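Local coordinates for UDP-N-acetylmuramate-alanine ligase MurC (Thermotoga maritima, PDB 1J6U), which ligates L-alanine to UDP-N-acetylmuramate with the hydrolysis of ATP, a cytoplasmic step in building bacterial peptidoglycan, at residues S249-R252 / A253-K256; F276-V279 / L280-L283; Y330-T333 / P334-R338; S428-E431 / N432-F435. One frame throughout, in Å; residues are numbered along the deposited sequence.

Interaction 1. Residues S249-R252 / A253-K256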
loop_
_atom_site.group_PDB
_atom_site.type_symbol
_atom_site.label_atom_id
_atom_site.label_comp_id
_atom_site.label_asym_id
_atom_site.label_seq_id
_atom_site.Cartn_x
_atom_site.Cartn_y
_atom_site.Cartn_z
ATOM N N SER A 249 -3.483 -6.975 -22.684
ATOM C CA SER A 249 -2.968 -8.299 -22.879
ATOM C C SER A 249 -1.932 -8.521 -21.782
ATOM O O SER A 249 -0.928 -7.783 -21.654
ATOM C CB SER A 249 -2.357 -8.398 -24.273
ATOM O OG SER A 249 -1.523 -9.531 -24.358
ATOM N N ALA A 250 -2.213 -9.524 -20.964
ATOM C CA ALA A 250 -1.335 -9.852 -19.843
ATOM C C ALA A 250 -0.482 -11.038 -20.205
ATOM O O ALA A 250 -0.946 -11.991 -20.825
ATOM C CB ALA A 250 -2.162 -10.184 -18.609
ATOM N N SER A 251 0.779 -10.996 -19.847
ATOM C CA SER A 251 1.597 -12.152 -20.144
ATOM C C SER A 251 2.476 -12.403 -18.921
ATOM O O SER A 251 2.313 -11.752 -17.898
ATOM C CB SER A 251 2.395 -11.896 -21.424
ATOM O OG SER A 251 3.047 -10.656 -21.308
ATOM N N ARG A 252 3.382 -13.357 -19.018
ATOM C CA ARG A 252 4.233 -13.724 -17.907
ATOM C C ARG A 252 5.178 -12.635 -17.451
ATOM O O ARG A 252 5.310 -12.387 -16.249
ATOM C CB ARG A 252 5.016 -14.989 -18.273
ATOM C CG ARG A 252 5.897 -15.528 -17.178
ATOM C CD ARG A 252 6.771 -16.712 -17.615
ATOM N NE ARG A 252 7.347 -17.342 -16.442
ATOM C CZ ARG A 252 6.934 -18.489 -15.932
ATOM N NH1 ARG A 252 5.964 -19.182 -16.513
ATOM N NH2 ARG A 252 7.402 -18.861 -14.754
ATOM N N ALA A 253 5.832 -11.973 -18.394
ATOM C CA ALA A 253 6.785 -10.931 -18.033
ATOM C C ALA A 253 6.219 -9.504 -17.986
ATOM O O ALA A 253 6.814 -8.619 -17.380
ATOM C CB ALA A 253 7.968 -10.975 -18.985
ATOM N N GLU A 254 5.065 -9.270 -18.595
ATOM C CA GLU A 254 4.569 -7.906 -18.620
ATOM C C GLU A 254 3.183 -7.952 -19.113
ATOM O O GLU A 254 2.704 -8.997 -19.558
ATOM C CB GLU A 254 5.361 -7.059 -19.621
ATOM C CG GLU A 254 5.494 -7.789 -20.989
ATOM C CD GLU A 254 5.881 -6.899 -22.161
ATOM O OE1 GLU A 254 6.893 -6.160 -22.086
ATOM O OE2 GLU A 254 5.164 -6.954 -23.180
ATOM N N GLN A 255 2.525 -6.804 -19.025
ATOM C CA GLN A 255 1.186 -6.727 -19.556
ATOM C C GLN A 255 1.185 -5.425 -20.362
ATOM O O GLN A 255 1.907 -4.470 -20.011
ATOM C CB GLN A 255 0.135 -6.741 -18.427
ATOM C CG GLN A 255 0.229 -5.574 -17.498
ATOM C CD GLN A 255 -0.931 -5.526 -16.537
ATOM O OE1 GLN A 255 -2.067 -5.880 -16.883
ATOM N NE2 GLN A 255 -0.661 -5.071 -15.318
ATOM N N LYS A 256 0.410 -5.417 -21.452
ATOM C CA LYS A 256 0.300 -4.264 -22.360
ATOM C C LYS A 256 -1.134 -3.779 -22.421
ATOM O O LYS A 256 -2.068 -4.564 -22.293
ATOM C CB LYS A 256 0.735 -4.648 -23.787
ATOM C CG LYS A 256 2.238 -4.552 -24.052
ATOM C CD LYS A 256 2.615 -5.162 -25.420
ATOM C CE LYS A 256 4.129 -5.099 -25.695
ATOM N NZ LYS A 256 4.600 -5.964 -26.855
#

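Interaction 2. Residues F276-V279 / L280-L283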
loop_
_atom_site.group_PDB
_atom_site.type_symbol
_atom_site.label_atom_id
_atom_site.label_comp_id
_atom_site.label_asym_id
_atom_site.label_seq_id
_atom_site.Cartn_x
_atom_site.Cartn_y
_atom_site.Cartn_z
ATOM N N PHE A 276 -4.778 -6.439 -13.636
ATOM C CA PHE A 276 -5.644 -5.495 -14.289
ATOM C C PHE A 276 -5.685 -4.174 -13.508
ATOM O O PHE A 276 -5.572 -3.083 -14.072
ATOM C CB PHE A 276 -7.046 -6.063 -14.350
ATOM C CG PHE A 276 -7.985 -5.199 -15.080
ATOM C CD1 PHE A 276 -7.939 -5.134 -16.470
ATOM C CD2 PHE A 276 -8.878 -4.386 -14.389
ATOM C CE1 PHE A 276 -8.764 -4.270 -17.163
ATOM C CE2 PHE A 276 -9.709 -3.513 -15.076
ATOM C CZ PHE A 276 -9.651 -3.455 -16.465
ATOM N N HIS A 277 -5.830 -4.273 -12.199
ATOM C CA HIS A 277 -5.907 -3.072 -11.400
ATOM C C HIS A 277 -4.671 -2.213 -11.468
ATOM O O HIS A 277 -4.748 -0.990 -11.319
ATOM C CB HIS A 277 -6.319 -3.410 -9.957
ATOM C CG HIS A 277 -7.720 -3.952 -9.868
ATOM N ND1 HIS A 277 -8.467 -3.923 -8.713
ATOM C CD2 HIS A 277 -8.525 -4.491 -10.818
ATOM C CE1 HIS A 277 -9.672 -4.411 -8.956
ATOM N NE2 HIS A 277 -9.734 -4.763 -10.226
ATOM N N ASN A 278 -3.522 -2.815 -11.721
ATOM C CA ASN A 278 -2.348 -1.984 -11.850
ATOM C C ASN A 278 -2.420 -1.150 -13.151
ATOM O O ASN A 278 -1.798 -0.087 -13.243
ATOM C CB ASN A 278 -1.083 -2.832 -11.821
ATOM C CG ASN A 278 -0.594 -3.068 -10.418
ATOM O OD1 ASN A 278 -0.697 -2.206 -9.554
ATOM N ND2 ASN A 278 -0.044 -4.240 -10.185
ATOM N N VAL A 279 -3.160 -1.643 -14.148
ATOM C CA VAL A 279 -3.329 -0.909 -15.388
ATOM C C VAL A 279 -4.163 0.328 -15.048
ATOM O O VAL A 279 -3.835 1.423 -15.449
ATOM C CB VAL A 279 -4.045 -1.756 -16.437
ATOM C CG1 VAL A 279 -4.349 -0.908 -17.638
ATOM C CG2 VAL A 279 -3.136 -2.918 -16.868
ATOM N N LEU A 280 -5.233 0.145 -14.284
ATOM C CA LEU A 280 -6.056 1.261 -13.866
ATOM C C LEU A 280 -5.236 2.265 -13.057
ATOM O O LEU A 280 -5.378 3.458 -13.238
ATOM C CB LEU A 280 -7.266 0.751 -13.072
ATOM C CG LEU A 280 -8.600 0.661 -13.834
ATOM C CD1 LEU A 280 -8.405 0.422 -15.314
ATOM C CD2 LEU A 280 -9.417 -0.444 -13.230
ATOM N N ASN A 281 -4.357 1.783 -12.190
ATOM C CA ASN A 281 -3.513 2.665 -11.400
ATOM C C ASN A 281 -2.538 3.415 -12.316
ATOM O O ASN A 281 -2.194 4.559 -12.056
ATOM C CB ASN A 281 -2.669 1.876 -10.351
ATOM C CG ASN A 281 -3.520 1.167 -9.298
ATOM O OD1 ASN A 281 -4.628 1.603 -8.948
ATOM N ND2 ASN A 281 -2.983 0.073 -8.766
ATOM N N ALA A 282 -2.017 2.725 -13.321
ATOM C CA ALA A 282 -1.099 3.341 -14.253
ATOM C C ALA A 282 -1.896 4.374 -15.103
ATOM O O ALA A 282 -1.390 5.463 -15.352
ATOM C CB ALA A 282 -0.491 2.299 -15.122
ATOM N N LEU A 283 -3.118 4.020 -15.518
ATOM C CA LEU A 283 -3.998 4.906 -16.264
ATOM C C LEU A 283 -4.179 6.218 -15.463
ATOM O O LEU A 283 -4.020 7.304 -16.011
ATOM C CB LEU A 283 -5.375 4.277 -16.455
ATOM C CG LEU A 283 -5.891 3.950 -17.869
ATOM C CD1 LEU A 283 -7.374 4.223 -17.923
ATOM C CD2 LEU A 283 -5.196 4.779 -18.930
#

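Interaction 3. Residues Y330-T333 / P334-R338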
loop_
_atom_site.group_PDB
_atom_site.type_symbol
_atom_site.label_atom_id
_atom_site.label_comp_id
_atom_site.label_asym_id
_atom_site.label_seq_id
_atom_site.Cartn_x
_atom_site.Cartn_y
_atom_site.Cartn_z
ATOM N N TYR A 330 -0.911 -8.597 0.205
ATOM C CA TYR A 330 -1.711 -8.053 1.292
ATOM C C TYR A 330 -3.161 -8.458 1.287
ATOM O O TYR A 330 -3.843 -8.240 2.262
ATOM C CB TYR A 330 -1.692 -6.529 1.189
ATOM C CG TYR A 330 -1.300 -5.821 2.426
ATOM C CD1 TYR A 330 -0.364 -6.380 3.297
ATOM C CD2 TYR A 330 -1.779 -4.539 2.696
ATOM C CE1 TYR A 330 0.104 -5.677 4.412
ATOM C CE2 TYR A 330 -1.312 -3.817 3.818
ATOM C CZ TYR A 330 -0.364 -4.401 4.666
ATOM O OH TYR A 330 0.151 -3.713 5.744
ATOM N N ALA A 331 -3.659 -9.023 0.198
ATOM C CA ALA A 331 -5.083 -9.334 0.144
ATOM C C ALA A 331 -5.680 -9.937 1.420
ATOM O O ALA A 331 -5.083 -10.830 2.036
ATOM C CB ALA A 331 -5.371 -10.247 -1.050
ATOM N N HIS A 332 -6.866 -9.454 1.804
ATOM C CA HIS A 332 -7.561 -9.946 2.992
ATOM C C HIS A 332 -9.050 -10.038 2.767
ATOM O O HIS A 332 -9.793 -10.580 3.557
ATOM C CB HIS A 332 -7.288 -9.049 4.181
ATOM C CG HIS A 332 -7.636 -7.626 3.949
ATOM N ND1 HIS A 332 -6.736 -6.717 3.431
ATOM C CD2 HIS A 332 -8.800 -6.956 4.128
ATOM C CE1 HIS A 332 -7.334 -5.547 3.299
ATOM N NE2 HIS A 332 -8.586 -5.665 3.714
ATOM N N THR A 333 -9.463 -9.545 1.632
ATOM C CA THR A 333 -10.849 -9.515 1.237
ATOM C C THR A 333 -11.128 -10.558 0.185
ATOM O O THR A 333 -10.266 -10.903 -0.596
ATOM C CB THR A 333 -11.138 -8.121 0.659
ATOM O OG1 THR A 333 -11.400 -7.233 1.741
ATOM C CG2 THR A 333 -12.247 -8.136 -0.325
ATOM N N PRO A 334 -12.350 -11.061 0.133
ATOM C CA PRO A 334 -12.642 -12.067 -0.880
ATOM C C PRO A 334 -12.370 -11.559 -2.289
ATOM O O PRO A 334 -11.860 -12.304 -3.136
ATOM C CB PRO A 334 -14.125 -12.372 -0.646
ATOM C CG PRO A 334 -14.190 -12.337 0.802
ATOM C CD PRO A 334 -13.397 -11.050 1.156
ATOM N N ASP A 335 -12.697 -10.294 -2.542
ATOM C CA ASP A 335 -12.495 -9.753 -3.876
ATOM C C ASP A 335 -11.033 -9.550 -4.176
ATOM O O ASP A 335 -10.582 -9.809 -5.292
ATOM C CB ASP A 335 -13.259 -8.442 -4.057
ATOM C CG ASP A 335 -14.744 -8.663 -4.276
ATOM O OD1 ASP A 335 -15.113 -9.646 -4.965
ATOM O OD2 ASP A 335 -15.547 -7.849 -3.773
ATOM N N GLU A 336 -10.284 -9.105 -3.177
ATOM C CA GLU A 336 -8.873 -8.895 -3.389
ATOM C C GLU A 336 -8.239 -10.267 -3.712
ATOM O O GLU A 336 -7.313 -10.351 -4.510
ATOM C CB GLU A 336 -8.228 -8.276 -2.146
ATOM C CG GLU A 336 -9.033 -7.159 -1.512
ATOM C CD GLU A 336 -8.337 -6.545 -0.285
ATOM O OE1 GLU A 336 -7.904 -7.305 0.606
ATOM O OE2 GLU A 336 -8.229 -5.299 -0.199
ATOM N N ILE A 337 -8.773 -11.338 -3.125
ATOM C CA ILE A 337 -8.241 -12.669 -3.360
ATOM C C ILE A 337 -8.652 -13.172 -4.721
ATOM O O ILE A 337 -7.833 -13.779 -5.435
ATOM C CB ILE A 337 -8.681 -13.650 -2.239
ATOM C CG1 ILE A 337 -7.904 -13.314 -0.965
ATOM C CG2 ILE A 337 -8.425 -15.109 -2.641
ATOM C CD1 ILE A 337 -8.366 -14.067 0.198
ATOM N N ARG A 338 -9.903 -12.924 -5.101
ATOM C CA ARG A 338 -10.346 -13.337 -6.438
ATOM C C ARG A 338 -9.449 -12.637 -7.496
ATOM O O ARG A 338 -9.054 -13.252 -8.499
ATOM C CB ARG A 338 -11.821 -12.969 -6.673
ATOM C CG ARG A 338 -12.426 -13.522 -7.982
#

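Interaction 4. Residues S428-E431 / N432-F435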
loop_
_atom_site.group_PDB
_atom_site.type_symbol
_atom_site.label_atom_id
_atom_site.label_comp_id
_atom_site.label_asym_id
_atom_site.label_seq_id
_atom_site.Cartn_x
_atom_site.Cartn_y
_atom_site.Cartn_z
ATOM N N SER A 428 4.791 -28.435 0.998
ATOM C CA SER A 428 5.542 -29.358 0.161
ATOM C C SER A 428 6.168 -28.519 -0.961
ATOM O O SER A 428 5.446 -27.933 -1.766
ATOM C CB SER A 428 4.581 -30.367 -0.448
ATOM O OG SER A 428 5.255 -31.269 -1.298
ATOM N N VAL A 429 7.492 -28.432 -1.015
ATOM C CA VAL A 429 8.105 -27.663 -2.078
ATOM C C VAL A 429 8.152 -28.443 -3.371
ATOM O O VAL A 429 8.867 -29.401 -3.485
ATOM C CB VAL A 429 9.505 -27.245 -1.739
ATOM C CG1 VAL A 429 10.118 -26.501 -2.926
ATOM C CG2 VAL A 429 9.482 -26.333 -0.535
ATOM N N SER A 430 7.383 -28.020 -4.358
ATOM C CA SER A 430 7.378 -28.678 -5.656
ATOM C C SER A 430 7.804 -27.711 -6.783
ATOM O O SER A 430 7.604 -26.506 -6.677
ATOM C CB SER A 430 5.979 -29.212 -5.937
ATOM O OG SER A 430 5.013 -28.216 -5.642
ATOM N N GLU A 431 8.396 -28.245 -7.846
ATOM C CA GLU A 431 8.804 -27.460 -9.010
ATOM C C GLU A 431 7.570 -26.876 -9.664
ATOM O O GLU A 431 6.452 -27.365 -9.446
ATOM C CB GLU A 431 9.357 -28.328 -10.109
ATOM C CG GLU A 431 10.496 -29.173 -9.816
ATOM C CD GLU A 431 10.874 -29.972 -11.062
ATOM O OE1 GLU A 431 9.953 -30.576 -11.734
ATOM O OE2 GLU A 431 12.100 -29.967 -11.349
ATOM N N ASN A 432 7.802 -25.892 -10.533
ATOM C CA ASN A 432 6.740 -25.236 -11.301
ATOM C C ASN A 432 5.589 -24.853 -10.432
ATOM O O ASN A 432 4.431 -25.151 -10.747
ATOM C CB ASN A 432 6.251 -26.166 -12.401
ATOM C CG ASN A 432 7.376 -26.585 -13.298
ATOM O OD1 ASN A 432 8.251 -25.774 -13.617
ATOM N ND2 ASN A 432 7.386 -27.849 -13.697
ATOM N N THR A 433 5.909 -24.182 -9.336
ATOM C CA THR A 433 4.875 -23.817 -8.406
ATOM C C THR A 433 5.088 -22.441 -7.883
ATOM O O THR A 433 6.224 -21.992 -7.651
ATOM C CB THR A 433 4.823 -24.804 -7.196
ATOM O OG1 THR A 433 4.507 -26.111 -7.673
ATOM C CG2 THR A 433 3.742 -24.400 -6.212
ATOM N N VAL A 434 3.967 -21.763 -7.723
ATOM C CA VAL A 434 3.983 -20.432 -7.197
ATOM C C VAL A 434 3.334 -20.506 -5.843
ATOM O O VAL A 434 2.192 -20.941 -5.722
ATOM C CB VAL A 434 3.159 -19.473 -8.060
ATOM C CG1 VAL A 434 2.945 -18.152 -7.279
ATOM C CG2 VAL A 434 3.883 -19.231 -9.407
ATOM N N PHE A 435 4.070 -20.090 -4.825
ATOM C CA PHE A 435 3.511 -20.077 -3.485
ATOM C C PHE A 435 3.160 -18.631 -3.158
ATOM O O PHE A 435 4.037 -17.754 -3.041
ATOM C CB PHE A 435 4.519 -20.604 -2.459
ATOM C CG PHE A 435 4.956 -21.980 -2.727
ATOM C CD1 PHE A 435 6.095 -22.215 -3.460
ATOM C CD2 PHE A 435 4.210 -23.058 -2.268
ATOM C CE1 PHE A 435 6.508 -23.531 -3.744
ATOM C CE2 PHE A 435 4.605 -24.359 -2.545
ATOM C CZ PHE A 435 5.761 -24.601 -3.287
#

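Interaction 1. Residues S249-R252 / A253-K256
Two donors from the returning strand converge on Ser249 O: the amide of Lys256, with N 2.7 Å away and a nearly straight N-H...O angle of 167°, and the alpha C-H of Gln255, a longer CA-H...O contact. Lys256 O takes the amide of Ser249 in return, Ser249 N to Lys256 O being 2.8 Å, which makes these two residues an antiparallel hydrogen-bonded pair. Next comes the non-hydrogen-bonded pair of Ala250 and Gln255, whose CB atoms meet 4.1 Å apart on the other face of the sheet. The chain then reverses through loop residues 251-254, closing a tight beta hairpin. At the mouth of this loop Ser251 N donates to Glu254 O at 2.8 Å, a more bent bond of 138°. The Ser251 hydroxyl, set between its own backbone N and carbonyl carbon (chi1 51°), brings OG close to the same oxygen; the modelled separation is implausibly short, and that second bond is doubtful in detail. Glu254 extends its chain beyond CG toward Lys256, and OE2 to NZ makes a long salt bridge of 3.8 Å along the returning strand. Gln255 anchors the opposite face: its NE2 donates to Val273 O and Gly275 O, while OE1 accepts from Arg248. The extended Arg252 reaches from the hairpin tip to Glu351 and Tyr325 OH in the C-terminal domain, so the tip bridges two domains. Strand 255-261 runs between 243-250 and 264-271, and the side chains of Glu254, Gln255 and Lys256 touch strand 264-271 alongside.

Interaction 2. Residues F276-V279 / L280-L283
Phe276 and Leu280 meet one helical turn apart, ring carbon CE2 lying 3.6 Å from methyl CD2. The Phe276 ring swings that way because CG stands opposite the backbone N (chi1 -176°), and the methyl approaches the ring obliquely. Both side chains also touch Val238. Val279 and Ala282 turn to strand 264-271, where Leu269 and Leu271 receive them.

The backbone bonds are those of a regular alpha helix: Asn281 N donates to His277 O, Ala282 N to Asn278 O, and Leu283 N to Val279 O. Phe276 O takes two amides, that of Val279 and that of Leu280; Leu280 N to Phe276 O is the longer bond, at 3.3 Å. This is the first part of helix 276-291 in the middle, ATP-binding domain of the Mur ligase fold, packed between a three-stranded antiparallel sheet and helix 125-138.

The polar side-chain pair faces that helix. Asn281 ND2 makes a weak bond to Asn278 OD1 at 3.3 Å, the two amide planes being 66° apart, while Asn278 ND2 donates to Pro274 O. Asn278 and Asn281 both touch Thr127, predicted to bind ATP; Asn281 also reaches Thr128 and Met131. With an alanine in place of Asn281, Asn278 OD1 would probably lose this donor, and a gap is likely to open against helix 125-138.

Interaction 3. Residues Y330-T333 / P334-R338
Ala331 to Thr333 lead the chain out of strand 324-329 and straight into helix 334-347, with Thr333 at the N-cap and Pro334 in the first turn. The first helical bond joins Ile337 N to Thr333 O at 3.0 Å, almost in line with the carbonyl. Two further amides, those of His332 and Thr333, point at one carboxylate oxygen, Glu336 OE1. His332 N comes in nearly along the C-O axis at 2.7 Å with an N-H...O angle of 168°; Thr333 N lies 2.9 Å from OE1 but stands above the carboxylate plane, and its bond is more bent.

Since Glu336 is the third helical residue, its bond to the N-cap amide is one half of a capping box; the Thr333 side chain does not supply the other half. The loop is thus held to the helix start by the glutamate, in the C-terminal domain of the ligase. Glu336 lies near the middle domain, its side chain about 5 Å from that of Asp123, predicted to bind ATP.

OE1 also sits over the centre of the His332 ring, 3.1 Å above its plane, with carboxylate and ring planes 78° apart. His332 keeps its ring there by placing CG between backbone N and carbonyl carbon (chi1 56°), and ND1 gives a weak bond to Tyr330 O at the ring edge. Thr333 CB packs closely against Glu336 CG at 3.2 Å, the side chains crossing at about a right angle. Ala331 CB meets Glu336 CB at 3.6 Å and touches Ile337 CG1, while Ile337 packs on Ala375 and Leu376 of helix 371-376.

Interaction 4. Residues S428-E431 / N432-F435
Thr433 OG1 sits in the tight inner corner of this turn, donating to Glu431 O at 2.9 Å. The hydroxyl comes from above the carbonyl plane, 55° out of it. Ser430 OG also stands close, 3.0 Å from Thr433 OG1. Thr433 turns its hydroxyl beside its own backbone N (chi1 -62°), leaving CG2 to lie over one face of the Phe435 ring. That ring turns its edge to the loop backbone: CZ is 3.7 Å from Ser428 O and 3.9 Å from Ser430 N, the latter in the ring plane. Phe450 of helix 443-457 adds an edge-to-face contact with Phe435. With a valine here instead of Thr433, Glu431 O would probably lose its side-chain donor and Ser430 OG its hydroxyl neighbour.

The turn delivers the chain into strand 433-438, which runs parallel between 324-329 and 352-357 in the mixed sheet of the C-terminal domain. Thr433 and Phe435 both rest on Val354 of strand 352-357.

The outer side is looser. Glu431 and Asn432 are exposed at the bend, where Asn432 adopts a left-handed backbone and its OD1 accepts from Asn323 ND2.

Overall arrangement
Along the chain the four contacts follow in series, none nested in or crossing another. Interaction 1 closes the hairpin of strands 243-250 and 255-261; after strand 264-271, interaction 2 spans a turn early in helix 276-291. These two touch, Gln255 OE1 lying 3.1 Å from Val279 CG2, and together join sheet and helix within the middle domain. Interaction 3 ties a loop to the start of helix 334-347, about 7 Å from interaction 2 at the nearest atoms, across from it in the C-terminal domain. Interaction 4 closes the bend before strand 433-438 of that domain; its nearest atoms are about 6 Å from interaction 1, and Asn323 lies near both, bonded to Asn432 and weakly to Arg252.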